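PDB 6FBM: gram-negative insecticidal protein from Chromobacterium piscinae, which is an insecticidal toxin of the MACPF family, whose members typically assemble into membrane pores, and probably acts in a similar way. Local coordinates for residues A[42-54]-A[58-70]. Numbering follows the deposited sequence.
Sequences DFGGELDSIEIEG and TFPRSMHVHTYFH
A two-stranded antiparallel beta hairpin, 47-52 with 55-60, leads through a type I turn at Pro-60 to Met-63 into the long strand that starts at His-64. Asp-48 and Phe-59 form the hydrogen-bonded pair: Asp-48 N gives to Phe-59 O at 2.9 Å, and Phe-59 N returns a bond to Asp-48 O. Just beyond the ladder, Arg-61 N makes a nearly straight bond to Glu-46 O (171°). A chi1 of 57° swings the Phe-59 ring toward strand 47-52, between Asp-48 CB on one face, 4.0 Å from the centroid, and Val-65 CG2 on the other; Ile-50 CG2 meets its edge, 3.5 Å from CE1. Asp-48 and Arg-61 form a long salt bridge, OD2 3.8 Å from NH1, well out of the guanidinium plane, with no N-H pointing at it. At the turn, Ser-62 OG donates to a lone pair of Phe-43 O at 2.7 Å, and a water bridges Phe-43 O, Glu-46 O and Ser-62 N. Next to this turn, Met-63 CE sits 3.5 Å from the Phe-43 ring centroid, a CH-pi contact; SD, farther above that face, makes it Met-aromatic. Ile-50 CD1 meets Val-65 CG1 at 3.7 Å, and Ile-52 CG1 passes Thr-67 CG2. Leu-47 N is hydrogen-bonded to Tyr-269 OH of the second subunit. Strands 47-52 and 64-70 run parallel (1°), axes 9.4 Å apart, joined by side chains: a hairpin folded over the first long strand of the MACPF sheet.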
ATOM      1  N   ASP A  42      35.941  -7.685  -3.182  1.00 23.33           N
ATOM      2  CA  ASP A  42      35.486  -7.085  -1.949  1.00 23.43           C
ATOM      3  C   ASP A  42      35.659  -5.604  -2.261  1.00 21.49           C
ATOM      4  O   ASP A  42      36.779  -5.134  -2.369  1.00 20.76           O
ATOM      5  CB  ASP A  42      36.401  -7.529  -0.800  1.00 25.26           C
ATOM      6  CG  ASP A  42      36.084  -6.826   0.534  1.00 27.38           C
ATOM      7  OD1 ASP A  42      35.183  -5.965   0.619  1.00 28.50           O
ATOM      8  OD2 ASP A  42      36.735  -7.144   1.554  1.00 27.54           O
ATOM      9  N   PHE A  43      34.554  -4.883  -2.417  1.00 19.59           N
ATOM     10  CA  PHE A  43      34.604  -3.492  -2.896  1.00 18.40           C
ATOM     11  C   PHE A  43      34.755  -2.426  -1.809  1.00 18.03           C
ATOM     12  O   PHE A  43      34.700  -1.233  -2.116  1.00 16.57           O
ATOM     13  CB  PHE A  43      33.382  -3.197  -3.770  1.00 18.18           C
ATOM     14  CG  PHE A  43      33.417  -3.879  -5.094  1.00 17.59           C
ATOM     15  CD1 PHE A  43      34.349  -3.503  -6.045  1.00 17.30           C
ATOM     16  CD2 PHE A  43      32.516  -4.889  -5.396  1.00 17.78           C
ATOM     17  CE1 PHE A  43      34.379  -4.133  -7.264  1.00 17.13           C
ATOM     18  CE2 PHE A  43      32.537  -5.511  -6.623  1.00 17.43           C
ATOM     19  CZ  PHE A  43      33.460  -5.136  -7.557  1.00 16.93           C
ATOM     20  N   GLY A  44      34.953  -2.861  -0.560  1.00 18.40           N
ATOM     21  CA  GLY A  44      35.018  -1.974   0.587  1.00 19.58           C
ATOM     22  C   GLY A  44      33.605  -1.663   1.050  1.00 21.46           C
ATOM     23  O   GLY A  44      32.629  -1.612   0.217  1.00 22.22           O
ATOM     24  N   GLY A  45      33.475  -1.473   2.361  1.00 20.17           N
ATOM     25  CA  GLY A  45      32.186  -1.150   2.968  1.00 20.25           C
ATOM     26  C   GLY A  45      31.863   0.331   2.948  1.00 20.84           C
ATOM     27  O   GLY A  45      30.738   0.698   3.290  1.00 22.48           O
ATOM     28  N   GLU A  46      32.821   1.174   2.538  1.00 21.55           N
ATOM     29  CA  GLU A  46      32.571   2.589   2.426  1.00 21.80           C
ATOM     30  C   GLU A  46      31.734   2.846   1.168  1.00 20.37           C
ATOM     31  O   GLU A  46      31.997   2.284   0.100  1.00 18.93           O
ATOM     32  CB  GLU A  46      33.866   3.410   2.388  1.00 25.08           C
ATOM     33  CG  GLU A  46      34.720   3.324   3.643  1.00 29.91           C
ATOM     34  CD  GLU A  46      35.901   2.350   3.522  1.00 37.14           C
ATOM     35  OE1 GLU A  46      35.934   1.458   2.613  1.00 38.07           O
ATOM     36  OE2 GLU A  46      36.836   2.480   4.366  1.00 43.79           O
ATOM     37  N   LEU A  47      30.745   3.721   1.321  1.00 19.32           N
ATOM     38  CA  LEU A  47      29.783   4.003   0.286  1.00 19.25           C
ATOM     39  C   LEU A  47      29.737   5.492  -0.009  1.00 18.36           C
ATOM     40  O   LEU A  47      29.886   6.325   0.895  1.00 16.35           O
ATOM     41  CB  LEU A  47      28.373   3.544   0.703  1.00 18.70           C
ATOM     42  CG  LEU A  47      28.224   2.074   1.104  1.00 18.82           C
ATOM     43  CD1 LEU A  47      26.849   1.798   1.649  1.00 18.38           C
ATOM     44  CD2 LEU A  47      28.558   1.144  -0.055  1.00 19.42           C
ATOM     45  N   ASP A  48      29.556   5.804  -1.295  1.00 17.99           N
ATOM     46  CA  ASP A  48      29.247   7.132  -1.722  1.00 19.96           C
ATOM     47  C   ASP A  48      27.751   7.207  -1.866  1.00 20.43           C
ATOM     48  O   ASP A  48      27.119   6.212  -2.074  1.00 19.64           O
ATOM     49  CB  ASP A  48      29.921   7.409  -3.091  1.00 21.75           C
ATOM     50  CG  ASP A  48      30.939   8.494  -3.050  1.00 23.13           C
ATOM     51  OD1 ASP A  48      30.527   9.571  -2.496  1.00 24.42           O
ATOM     52  OD2 ASP A  48      32.008   8.334  -3.757  1.00 22.98           O
ATOM     53  N   SER A  49      27.237   8.436  -1.840  1.00 20.85           N
ATOM     54  CA  SER A  49      25.875   8.662  -2.248  1.00 20.27           C
ATOM     55  C   SER A  49      25.839   9.629  -3.403  1.00 19.46           C
ATOM     56  O   SER A  49      26.683  10.487  -3.546  1.00 21.07           O
ATOM     57  CB  SER A  49      24.995   9.099  -1.063  1.00 20.80           C
ATOM     58  OG  SER A  49      25.071  10.498  -0.814  1.00 21.58           O
ATOM     59  N   ILE A  50      24.826   9.457  -4.205  1.00 19.24           N
ATOM     60  CA  ILE A  50      24.656  10.201  -5.434  1.00 19.16           C
ATOM     61  C   ILE A  50      23.167  10.508  -5.604  1.00 18.64           C
ATOM     62  O   ILE A  50      22.310   9.691  -5.244  1.00 17.90           O
ATOM     63  CB  ILE A  50      25.204   9.383  -6.621  1.00 20.08           C
ATOM     64  CG1 ILE A  50      25.257  10.203  -7.880  1.00 20.32           C
ATOM     65  CG2 ILE A  50      24.406   8.073  -6.831  1.00 21.15           C
ATOM     66  CD1 ILE A  50      25.529   9.381  -9.130  1.00 20.76           C
ATOM     67  N   GLU A  51      22.881  11.693  -6.145  1.00 19.84           N
ATOM     68  CA  GLU A  51      21.547  12.103  -6.511  1.00 21.65           C
ATOM     69  C   GLU A  51      21.307  11.879  -8.009  1.00 20.25           C
ATOM     70  O   GLU A  51      22.090  12.308  -8.854  1.00 20.28           O
ATOM     71  CB  GLU A  51      21.325  13.562  -6.153  1.00 24.78           C
ATOM     72  CG  GLU A  51      19.846  13.937  -5.937  1.00 27.11           C
ATOM     73  CD  GLU A  51      19.380  15.039  -6.864  1.00 30.96           C
ATOM     74  OE1 GLU A  51      18.934  16.082  -6.302  1.00 34.90           O
ATOM     75  OE2 GLU A  51      19.379  14.827  -8.127  1.00 31.23           O
ATOM     76  N   ILE A  52      20.239  11.152  -8.310  1.00 18.83           N
ATOM     77  CA  ILE A  52      19.845  10.827  -9.652  1.00 18.56           C
ATOM     78  C   ILE A  52      18.350  11.093  -9.755  1.00 20.17           C
ATOM     79  O   ILE A  52      17.539  10.348  -9.204  1.00 19.42           O
ATOM     80  CB  ILE A  52      20.130   9.359  -9.957  1.00 17.59           C
ATOM     81  CG1 ILE A  52      21.642   9.110  -9.937  1.00 17.23           C
ATOM     82  CG2 ILE A  52      19.549   8.938 -11.295  1.00 18.09           C
ATOM     83  CD1 ILE A  52      22.048   7.673 -10.104  1.00 17.19           C
ATOM     84  N   GLU A  53      17.991  12.155 -10.459  1.00 22.64           N
ATOM     85  CA  GLU A  53      16.603  12.550 -10.658  1.00 25.90           C
ATOM     86  C   GLU A  53      15.804  12.590  -9.366  1.00 23.73           C
ATOM     87  O   GLU A  53      14.771  11.941  -9.251  1.00 21.61           O
ATOM     88  CB  GLU A  53      15.899  11.601 -11.639  1.00 31.88           C
ATOM     89  CG  GLU A  53      16.332  11.773 -13.091  1.00 36.82           C
ATOM     90  CD  GLU A  53      15.330  11.166 -14.045  1.00 39.79           C
ATOM     91  OE1 GLU A  53      14.112  11.224 -13.750  1.00 38.23           O
ATOM     92  OE2 GLU A  53      15.773  10.632 -15.092  1.00 52.45           O
ATOM     93  N   GLY A  54      16.319  13.322  -8.397  1.00 21.49           N
ATOM     94  CA  GLY A  54      15.619  13.572  -7.161  1.00 20.09           C
ATOM     95  C   GLY A  54      15.796  12.504  -6.109  1.00 19.96           C
ATOM     96  O   GLY A  54      15.458  12.738  -4.963  1.00 21.09           O
ATOM     97  N   THR A  58      23.107   4.857  -2.985  1.00 14.56           N
ATOM     98  CA  THR A  58      24.426   4.560  -2.469  1.00 14.07           C
ATOM     99  C   THR A  58      25.072   3.448  -3.272  1.00 13.93           C
ATOM    100  O   THR A  58      24.389   2.637  -3.887  1.00 14.40           O
ATOM    101  CB  THR A  58      24.377   4.167  -0.991  1.00 13.45           C
ATOM    102  OG1 THR A  58      23.491   3.082  -0.820  1.00 12.42           O
ATOM    103  CG2 THR A  58      23.917   5.358  -0.137  1.00 13.67           C
ATOM    104  N   PHE A  59      26.393   3.419  -3.259  1.00 14.26           N
ATOM    105  CA  PHE A  59      27.173   2.413  -3.989  1.00 14.56           C
ATOM    106  C   PHE A  59      28.581   2.446  -3.413  1.00 14.30           C
ATOM    107  O   PHE A  59      28.930   3.407  -2.743  1.00 13.35           O
ATOM    108  CB  PHE A  59      27.195   2.709  -5.488  1.00 14.44           C
ATOM    109  CG  PHE A  59      27.726   4.060  -5.812  1.00 14.84           C
ATOM    110  CD1 PHE A  59      26.912   5.174  -5.757  1.00 15.26           C
ATOM    111  CD2 PHE A  59      29.051   4.224  -6.163  1.00 15.93           C
ATOM    112  CE1 PHE A  59      27.409   6.434  -6.040  1.00 16.44           C
ATOM    113  CE2 PHE A  59      29.569   5.494  -6.448  1.00 16.04           C
ATOM    114  CZ  PHE A  59      28.744   6.603  -6.386  1.00 16.17           C
ATOM    115  N   PRO A  60      29.383   1.397  -3.649  1.00 14.88           N
ATOM    116  CA  PRO A  60      30.741   1.406  -3.118  1.00 15.36           C
ATOM    117  C   PRO A  60      31.620   2.513  -3.706  1.00 16.98           C
ATOM    118  O   PRO A  60      31.590   2.752  -4.907  1.00 17.60           O
ATOM    119  CB  PRO A  60      31.270   0.024  -3.504  1.00 14.83           C
ATOM    120  CG  PRO A  60      30.015  -0.807  -3.592  1.00 14.63           C
ATOM    121  CD  PRO A  60      29.085   0.108  -4.301  1.00 14.78           C
ATOM    122  N   ARG A  61      32.359   3.205  -2.836  1.00 19.09           N
ATOM    123  CA  ARG A  61      33.325   4.246  -3.227  1.00 21.23           C
ATOM    124  C   ARG A  61      34.286   3.794  -4.307  1.00 18.51           C
ATOM    125  O   ARG A  61      34.661   4.600  -5.141  1.00 16.69           O
ATOM    126  CB  ARG A  61      34.162   4.702  -2.032  1.00 26.11           C
ATOM    127  CG  ARG A  61      33.729   6.050  -1.488  1.00 32.50           C
ATOM    128  CD  ARG A  61      34.395   6.330  -0.133  1.00 37.71           C
ATOM    129  NE  ARG A  61      33.497   7.149   0.679  1.00 43.11           N
ATOM    130  CZ  ARG A  61      33.212   8.440   0.458  1.00 48.97           C
ATOM    131  NH1 ARG A  61      33.856   9.142  -0.483  1.00 48.96           N
ATOM    132  NH2 ARG A  61      32.342   9.063   1.268  1.00 50.06           N
ATOM    133  N   SER A  62      34.658   2.524  -4.286  1.00 16.41           N
ATOM    134  CA  SER A  62      35.543   1.991  -5.294  1.00 15.74           C
ATOM    135  C   SER A  62      34.956   1.934  -6.700  1.00 14.71           C
ATOM    136  O   SER A  62      35.714   1.767  -7.662  1.00 14.55           O
ATOM    137  CB  SER A  62      36.025   0.578  -4.889  1.00 16.36           C
ATOM    138  OG  SER A  62      34.915  -0.293  -4.619  1.00 17.44           O
ATOM    139  N   MET A  63      33.629   2.068  -6.853  1.00 13.87           N
ATOM    140  CA  MET A  63      33.032   2.091  -8.188  1.00 13.44           C
ATOM    141  C   MET A  63      32.811   3.512  -8.571  1.00 13.81           C
ATOM    142  O   MET A  63      32.745   4.398  -7.698  1.00 14.69           O
ATOM    143  CB  MET A  63      31.707   1.346  -8.232  1.00 12.43           C
ATOM    144  CG  MET A  63      31.792  -0.071  -7.697  1.00 11.80           C
ATOM    145  SD  MET A  63      30.237  -0.959  -7.939  1.00 11.19           S
ATOM    146  CE  MET A  63      30.608  -2.497  -7.062  1.00 11.57           C
ATOM    147  N   HIS A  64      32.724   3.734  -9.876  1.00 13.97           N
ATOM    148  CA  HIS A  64      32.429   5.045 -10.423  1.00 14.91           C
ATOM    149  C   HIS A  64      31.086   4.963 -11.135  1.00 15.10           C
ATOM    150  O   HIS A  64      30.802   3.992 -11.843  1.00 14.34           O
ATOM    151  CB  HIS A  64      33.499   5.464 -11.422  1.00 15.46           C
ATOM    152  CG  HIS A  64      34.734   6.021 -10.787  1.00 16.53           C
ATOM    153  ND1 HIS A  64      35.670   6.755 -11.493  1.00 18.28           N
ATOM    154  CD2 HIS A  64      35.198   5.962  -9.515  1.00 16.75           C
ATOM    155  CE1 HIS A  64      36.655   7.107 -10.681  1.00 18.42           C
ATOM    156  NE2 HIS A  64      36.398   6.626  -9.481  1.00 17.84           N
ATOM    157  N   VAL A  65      30.301   6.022 -10.973  1.00 15.24           N
ATOM    158  CA  VAL A  65      29.012   6.120 -11.594  1.00 15.84           C
ATOM    159  C   VAL A  65      29.020   7.329 -12.481  1.00 16.88           C
ATOM    160  O   VAL A  65      29.393   8.422 -12.046  1.00 19.32           O
ATOM    161  CB  VAL A  65      27.904   6.256 -10.535  1.00 15.05           C
ATOM    162  CG1 VAL A  65      26.557   6.481 -11.193  1.00 14.56           C
ATOM    163  CG2 VAL A  65      27.870   5.010  -9.647  1.00 15.68           C
ATOM    164  N   HIS A  66      28.571   7.123 -13.706  1.00 17.50           N
ATOM    165  CA  HIS A  66      28.363   8.177 -14.691  1.00 17.59           C
ATOM    166  C   HIS A  66      26.926   8.167 -15.135  1.00 17.33           C
ATOM    167  O   HIS A  66      26.503   7.250 -15.815  1.00 18.61           O
ATOM    168  CB  HIS A  66      29.311   7.963 -15.901  1.00 16.95           C
ATOM    169  CG  HIS A  66      30.713   8.371 -15.623  1.00 17.14           C
ATOM    170  ND1 HIS A  66      31.640   7.501 -15.069  1.00 17.59           N
ATOM    171  CD2 HIS A  66      31.325   9.578 -15.702  1.00 17.61           C
ATOM    172  CE1 HIS A  66      32.769   8.151 -14.841  1.00 17.18           C
ATOM    173  NE2 HIS A  66      32.606   9.409 -15.221  1.00 18.45           N
ATOM    174  N   THR A  67      26.158   9.167 -14.745  1.00 18.88           N
ATOM    175  CA  THR A  67      24.764   9.247 -15.187  1.00 20.69           C
ATOM    176  C   THR A  67      24.760   9.780 -16.601  1.00 22.02           C
ATOM    177  O   THR A  67      25.515  10.689 -16.906  1.00 21.24           O
ATOM    178  CB  THR A  67      23.875  10.122 -14.276  1.00 20.36           C
ATOM    179  OG1 THR A  67      24.222  11.489 -14.449  1.00 21.30           O
ATOM    180  CG2 THR A  67      24.024   9.714 -12.851  1.00 20.41           C
ATOM    181  N   TYR A  68      23.949   9.185 -17.464  1.00 25.83           N
ATOM    182  CA  TYR A  68      23.728   9.701 -18.808  1.00 31.16           C
ATOM    183  C   TYR A  68      22.350   9.209 -19.250  1.00 31.07           C
ATOM    184  O   TYR A  68      22.197   8.113 -19.751  1.00 35.83           O
ATOM    185  CB  TYR A  68      24.864   9.351 -19.795  1.00 34.18           C
ATOM    186  CG  TYR A  68      24.721   9.981 -21.185  1.00 40.74           C
ATOM    187  CD1 TYR A  68      23.897  11.122 -21.409  1.00 45.44           C
ATOM    188  CD2 TYR A  68      25.395   9.437 -22.280  1.00 42.66           C
ATOM    189  CE1 TYR A  68      23.749  11.667 -22.672  1.00 50.01           C
ATOM    190  CE2 TYR A  68      25.256   9.976 -23.558  1.00 45.83           C
ATOM    191  CZ  TYR A  68      24.437  11.094 -23.751  1.00 51.08           C
ATOM    192  OH  TYR A  68      24.291  11.646 -25.010  1.00 53.32           O
ATOM    193  N   PHE A  69      21.328  10.014 -19.028  1.00 31.78           N
ATOM    194  CA  PHE A  69      19.982   9.622 -19.388  1.00 34.65           C
ATOM    195  C   PHE A  69      19.817   9.762 -20.902  1.00 34.68           C
ATOM    196  O   PHE A  69      19.585  10.857 -21.396  1.00 32.70           O
ATOM    197  CB  PHE A  69      18.973  10.490 -18.621  1.00 36.15           C
ATOM    198  CG  PHE A  69      17.544  10.058 -18.810  1.00 42.73           C
ATOM    199  CD1 PHE A  69      16.891  10.276 -20.031  1.00 43.70           C
ATOM    200  CD2 PHE A  69      16.841   9.387 -17.794  1.00 45.81           C
ATOM    201  CE1 PHE A  69      15.586   9.840 -20.240  1.00 44.15           C
ATOM    202  CE2 PHE A  69      15.556   8.915 -18.025  1.00 48.40           C
ATOM    203  CZ  PHE A  69      14.918   9.161 -19.236  1.00 45.87           C
ATOM    204  N   HIS A  70      19.970   8.657 -21.622  1.00 36.91           N
ATOM    205  CA  HIS A  70      19.828   8.666 -23.085  1.00 38.63           C
ATOM    206  C   HIS A  70      19.582   7.270 -23.668  1.00 36.87           C
ATOM    207  O   HIS A  70      19.730   6.261 -22.974  1.00 34.37           O
ATOM    208  CB  HIS A  70      21.039   9.342 -23.761  1.00 40.45           C
ATOM    209  CG  HIS A  70      22.205   8.434 -23.910  1.00 48.00           C
ATOM    210  ND1 HIS A  70      22.784   7.786 -22.839  1.00 54.75           N
ATOM    211  CD2 HIS A  70      22.790   7.923 -25.021  1.00 54.05           C
ATOM    212  CE1 HIS A  70      23.747   6.989 -23.277  1.00 57.42           C
ATOM    213  NE2 HIS A  70      23.781   7.060 -24.597  1.00 59.34           N
TER
HETATM  214  O   HOH W   1      33.969   1.136  -1.492  1.00 15.13           O